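Local coordinates for Serine/threonine-protein kinase Tel1 (PDB 6SKY), which probably phosphorylates serine and threonine residues followed by glutamine, using ATP, to switch on checkpoint signalling after DNA damage, at residues 2818-2829 / 2910-2921. Residues are numbered along the deposited sequence; the frame is centred on the assembly and turned at random.
Sequences RRCCEFTLDALR and LSKTLSVMATVN
R2829, directly after L2828, carries the polar side of this contact by reaching into the loop 2910-2915. Its NH2 donates to L2914 O at 3.0 Å, a fairly straight bond (158°) lying near the guanidinium plane, and NH1 adds a weak second bond to the same oxygen. S2911 O and K2912 CA lie over one face and V2916 CG2 over the opposite face, all offset toward the rim. A bend at chi3 (72°) turns the guanidinium toward L2914. Cut back to an alanine, this position would probably lose both N-H bonds to L2914 O and open a gap between V2916 CG2 and S2911 O. At the far end, R2818 NH2 makes a weak bond to N2921 OD1, the two planes nearly perpendicular; N2921 ND2 bonds A2259 O of the second subunit.

This is where the FATC segment docks on the kinase domain, a pairing common to the PIKK family. S2915 is at the N-cap position of helix 2916-2927, its OG taking a weak bond from A2918 N; the local helical segments 2818-2828 and 2916-2921 cross at 119°, their axes 9.5 Å apart.

V2920 is a knob among R2818, C2821, E2822 and L2825, its CG1 3.9 Å from C2821 CB. V2916 CG1 lies over the backbone at E2822 and meets L2825 CD2 at 3.8 Å; L2825 CD2 also touches T2919 CG2. L2910 CD2 rests against L2828 CB, and L2910 also packs on I2835 of helix 2832-2843.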
loop_
_atom_site.group_PDB
_atom_site.type_symbol
_atom_site.label_atom_id
_atom_site.label_comp_id
_atom_site.label_asym_id
_atom_site.label_seq_id
_atom_site.Cartn_x
_atom_site.Cartn_y
_atom_site.Cartn_z
ATOM N N ARG A 2818 -0.111 -9.247 20.892
ATOM C CA ARG A 2818 -0.881 -8.596 19.843
ATOM C C ARG A 2818 -0.136 -8.600 18.516
ATOM O O ARG A 2818 -0.738 -8.826 17.461
ATOM C CB ARG A 2818 -1.217 -7.182 20.277
ATOM C CG ARG A 2818 -2.384 -6.597 19.574
ATOM C CD ARG A 2818 -2.712 -5.245 20.128
ATOM N NE ARG A 2818 -3.271 -5.331 21.467
ATOM C CZ ARG A 2818 -4.567 -5.290 21.734
ATOM N NH1 ARG A 2818 -4.987 -5.373 22.980
ATOM N NH2 ARG A 2818 -5.438 -5.162 20.752
ATOM N N ARG A 2819 1.177 -8.388 18.546
ATOM C CA ARG A 2819 1.956 -8.435 17.318
ATOM C C ARG A 2819 1.981 -9.834 16.731
ATOM O O ARG A 2819 1.929 -9.996 15.512
ATOM C CB ARG A 2819 3.374 -7.944 17.569
ATOM C CG ARG A 2819 3.469 -6.507 17.980
ATOM C CD ARG A 2819 4.060 -5.666 16.905
ATOM N NE ARG A 2819 5.422 -6.058 16.594
ATOM C CZ ARG A 2819 6.094 -5.605 15.546
ATOM N NH1 ARG A 2819 7.331 -6.010 15.322
ATOM N NH2 ARG A 2819 5.520 -4.754 14.718
ATOM N N CYS A 2820 2.055 -10.861 17.573
ATOM C CA CYS A 2820 2.088 -12.215 17.043
ATOM C C CYS A 2820 0.724 -12.664 16.553
ATOM O O CYS A 2820 0.645 -13.414 15.579
ATOM C CB CYS A 2820 2.628 -13.176 18.094
ATOM S SG CYS A 2820 4.391 -13.022 18.347
ATOM N N CYS A 2821 -0.351 -12.206 17.190
ATOM C CA CYS A 2821 -1.685 -12.407 16.639
ATOM C C CYS A 2821 -1.806 -11.785 15.259
ATOM O O CYS A 2821 -2.354 -12.400 14.341
ATOM C CB CYS A 2821 -2.733 -11.815 17.575
ATOM S SG CYS A 2821 -3.155 -12.796 18.987
ATOM N N GLU A 2822 -1.285 -10.571 15.084
ATOM C CA GLU A 2822 -1.385 -9.905 13.790
ATOM C C GLU A 2822 -0.542 -10.595 12.729
ATOM O O GLU A 2822 -0.988 -10.744 11.592
ATOM C CB GLU A 2822 -0.990 -8.441 13.922
ATOM C CG GLU A 2822 -2.069 -7.592 14.542
ATOM C CD GLU A 2822 -1.553 -6.271 15.059
ATOM O OE1 GLU A 2822 -0.398 -5.924 14.758
ATOM O OE2 GLU A 2822 -2.302 -5.579 15.777
ATOM N N PHE A 2823 0.670 -11.030 13.070
ATOM C CA PHE A 2823 1.488 -11.754 12.099
ATOM C C PHE A 2823 0.850 -13.078 11.709
ATOM O O PHE A 2823 0.832 -13.441 10.530
ATOM C CB PHE A 2823 2.887 -11.998 12.652
ATOM C CG PHE A 2823 3.703 -10.766 12.797
ATOM C CD1 PHE A 2823 3.704 -9.804 11.817
ATOM C CD2 PHE A 2823 4.468 -10.562 13.920
ATOM C CE1 PHE A 2823 4.451 -8.666 11.958
ATOM C CE2 PHE A 2823 5.211 -9.423 14.059
ATOM C CZ PHE A 2823 5.201 -8.479 13.078
ATOM N N THR A 2824 0.324 -13.819 12.686
ATOM C CA THR A 2824 -0.333 -15.082 12.383
ATOM C C THR A 2824 -1.525 -14.871 11.469
ATOM O O THR A 2824 -1.669 -15.559 10.458
ATOM C CB THR A 2824 -0.778 -15.769 13.672
ATOM O OG1 THR A 2824 0.310 -15.817 14.591
ATOM C CG2 THR A 2824 -1.232 -17.167 13.390
ATOM N N LEU A 2825 -2.406 -13.933 11.817
ATOM C CA LEU A 2825 -3.604 -13.722 11.015
ATOM C C LEU A 2825 -3.261 -13.205 9.629
ATOM O O LEU A 2825 -3.903 -13.581 8.645
ATOM C CB LEU A 2825 -4.544 -12.759 11.721
ATOM C CG LEU A 2825 -5.846 -12.497 10.987
ATOM C CD1 LEU A 2825 -6.640 -13.767 10.884
ATOM C CD2 LEU A 2825 -6.634 -11.433 11.692
ATOM N N ASP A 2826 -2.247 -12.355 9.526
ATOM C CA ASP A 2826 -1.834 -11.854 8.230
ATOM C C ASP A 2826 -1.290 -12.966 7.353
ATOM O O ASP A 2826 -1.553 -12.993 6.151
ATOM C CB ASP A 2826 -0.792 -10.765 8.418
ATOM C CG ASP A 2826 -0.523 -10.003 7.158
ATOM O OD1 ASP A 2826 -1.318 -10.129 6.204
ATOM O OD2 ASP A 2826 0.486 -9.272 7.116
ATOM N N ALA A 2827 -0.523 -13.893 7.927
ATOM C CA ALA A 2827 -0.048 -15.023 7.141
ATOM C C ALA A 2827 -1.170 -15.989 6.802
ATOM O O ALA A 2827 -1.110 -16.662 5.775
ATOM C CB ALA A 2827 1.061 -15.757 7.883
ATOM N N LEU A 2828 -2.189 -16.087 7.650
ATOM C CA LEU A 2828 -3.281 -17.011 7.373
ATOM C C LEU A 2828 -4.159 -16.510 6.244
ATOM O O LEU A 2828 -4.556 -17.289 5.378
ATOM C CB LEU A 2828 -4.126 -17.243 8.619
ATOM C CG LEU A 2828 -3.629 -18.264 9.630
ATOM C CD1 LEU A 2828 -4.643 -18.449 10.722
ATOM C CD2 LEU A 2828 -3.336 -19.568 8.949
ATOM N N ARG A 2829 -4.497 -15.228 6.238
ATOM C CA ARG A 2829 -5.347 -14.757 5.156
ATOM C C ARG A 2829 -4.584 -14.536 3.860
ATOM O O ARG A 2829 -5.201 -14.184 2.857
ATOM C CB ARG A 2829 -6.094 -13.484 5.557
ATOM C CG ARG A 2829 -5.243 -12.413 6.107
ATOM C CD ARG A 2829 -5.884 -11.062 5.977
ATOM N NE ARG A 2829 -6.998 -10.855 6.886
ATOM C CZ ARG A 2829 -7.543 -9.667 7.106
ATOM N NH1 ARG A 2829 -8.558 -9.542 7.941
ATOM N NH2 ARG A 2829 -7.065 -8.607 6.486
ATOM N N LEU A 2910 -11.403 -15.170 6.721
ATOM C CA LEU A 2910 -10.117 -14.916 6.091
ATOM C C LEU A 2910 -10.212 -13.855 5.008
ATOM O O LEU A 2910 -9.370 -13.815 4.109
ATOM C CB LEU A 2910 -9.548 -16.203 5.502
ATOM C CG LEU A 2910 -9.092 -17.313 6.436
ATOM C CD1 LEU A 2910 -8.635 -18.489 5.634
ATOM C CD2 LEU A 2910 -7.976 -16.822 7.310
ATOM N N SER A 2911 -11.220 -12.999 5.074
ATOM C CA SER A 2911 -11.447 -11.990 4.058
ATOM C C SER A 2911 -10.682 -10.727 4.402
ATOM O O SER A 2911 -10.618 -10.329 5.563
ATOM C CB SER A 2911 -12.933 -11.679 3.941
ATOM O OG SER A 2911 -13.444 -11.271 5.192
ATOM N N LYS A 2912 -10.123 -10.089 3.380
ATOM C CA LYS A 2912 -9.264 -8.931 3.553
ATOM C C LYS A 2912 -10.035 -7.624 3.618
ATOM O O LYS A 2912 -9.461 -6.566 3.349
ATOM C CB LYS A 2912 -8.234 -8.880 2.434
ATOM C CG LYS A 2912 -7.475 -10.161 2.272
ATOM C CD LYS A 2912 -6.156 -9.927 1.593
ATOM C CE LYS A 2912 -5.311 -11.172 1.631
ATOM N NZ LYS A 2912 -3.910 -10.909 1.215
ATOM N N THR A 2913 -11.313 -7.670 3.986
ATOM C CA THR A 2913 -12.123 -6.460 4.047
ATOM C C THR A 2913 -11.631 -5.518 5.138
ATOM O O THR A 2913 -11.310 -4.356 4.869
ATOM C CB THR A 2913 -13.585 -6.832 4.266
ATOM O OG1 THR A 2913 -14.077 -7.502 3.103
ATOM C CG2 THR A 2913 -14.413 -5.600 4.513
ATOM N N LEU A 2914 -11.574 -5.995 6.380
ATOM C CA LEU A 2914 -10.970 -5.230 7.456
ATOM C C LEU A 2914 -9.459 -5.408 7.448
ATOM O O LEU A 2914 -8.916 -6.309 6.813
ATOM C CB LEU A 2914 -11.513 -5.661 8.808
ATOM C CG LEU A 2914 -12.718 -4.964 9.409
ATOM C CD1 LEU A 2914 -13.948 -5.324 8.630
ATOM C CD2 LEU A 2914 -12.854 -5.388 10.847
ATOM N N SER A 2915 -8.772 -4.539 8.173
ATOM C CA SER A 2915 -7.346 -4.722 8.331
ATOM C C SER A 2915 -7.074 -5.741 9.428
ATOM O O SER A 2915 -7.962 -6.128 10.186
ATOM C CB SER A 2915 -6.662 -3.397 8.638
ATOM O OG SER A 2915 -7.240 -2.777 9.764
ATOM N N VAL A 2916 -5.828 -6.198 9.494
ATOM C CA VAL A 2916 -5.475 -7.173 10.514
ATOM C C VAL A 2916 -5.505 -6.531 11.892
ATOM O O VAL A 2916 -5.936 -7.151 12.867
ATOM C CB VAL A 2916 -4.107 -7.799 10.204
ATOM C CG1 VAL A 2916 -3.829 -8.896 11.159
ATOM C CG2 VAL A 2916 -4.095 -8.347 8.822
ATOM N N MET A 2917 -5.071 -5.277 11.990
ATOM C CA MET A 2917 -5.094 -4.569 13.264
ATOM C C MET A 2917 -6.506 -4.474 13.819
ATOM O O MET A 2917 -6.743 -4.773 14.992
ATOM C CB MET A 2917 -4.498 -3.177 13.092
ATOM C CG MET A 2917 -4.431 -2.383 14.378
ATOM S SD MET A 2917 -4.409 -0.594 14.167
ATOM C CE MET A 2917 -6.022 -0.314 13.459
ATOM N N ALA A 2918 -7.461 -4.055 12.992
ATOM C CA ALA A 2918 -8.831 -3.892 13.457
ATOM C C ALA A 2918 -9.464 -5.228 13.815
ATOM O O ALA A 2918 -10.206 -5.329 14.798
ATOM C CB ALA A 2918 -9.654 -3.183 12.393
ATOM N N THR A 2919 -9.176 -6.264 13.031
ATOM C CA THR A 2919 -9.710 -7.589 13.317
ATOM C C THR A 2919 -9.200 -8.114 14.648
ATOM O O THR A 2919 -9.974 -8.617 15.467
ATOM C CB THR A 2919 -9.339 -8.548 12.196
ATOM O OG1 THR A 2919 -9.630 -7.939 10.940
ATOM C CG2 THR A 2919 -10.132 -9.809 12.322
ATOM N N VAL A 2920 -7.892 -8.005 14.881
ATOM C CA VAL A 2920 -7.320 -8.470 16.137
ATOM C C VAL A 2920 -7.831 -7.642 17.307
ATOM O O VAL A 2920 -8.066 -8.173 18.394
ATOM C CB VAL A 2920 -5.786 -8.462 16.050
ATOM C CG1 VAL A 2920 -5.176 -8.804 17.375
ATOM C CG2 VAL A 2920 -5.331 -9.444 15.018
ATOM N N ASN A 2921 -8.025 -6.337 17.113
ATOM C CA ASN A 2921 -8.601 -5.518 18.174
ATOM C C ASN A 2921 -9.982 -6.013 18.555
ATOM O O ASN A 2921 -10.299 -6.147 19.738
ATOM C CB ASN A 2921 -8.676 -4.058 17.745
ATOM C CG ASN A 2921 -7.346 -3.383 17.749
ATOM O OD1 ASN A 2921 -6.319 -4.022 17.907
ATOM N ND2 ASN A 2921 -7.349 -2.080 17.559
#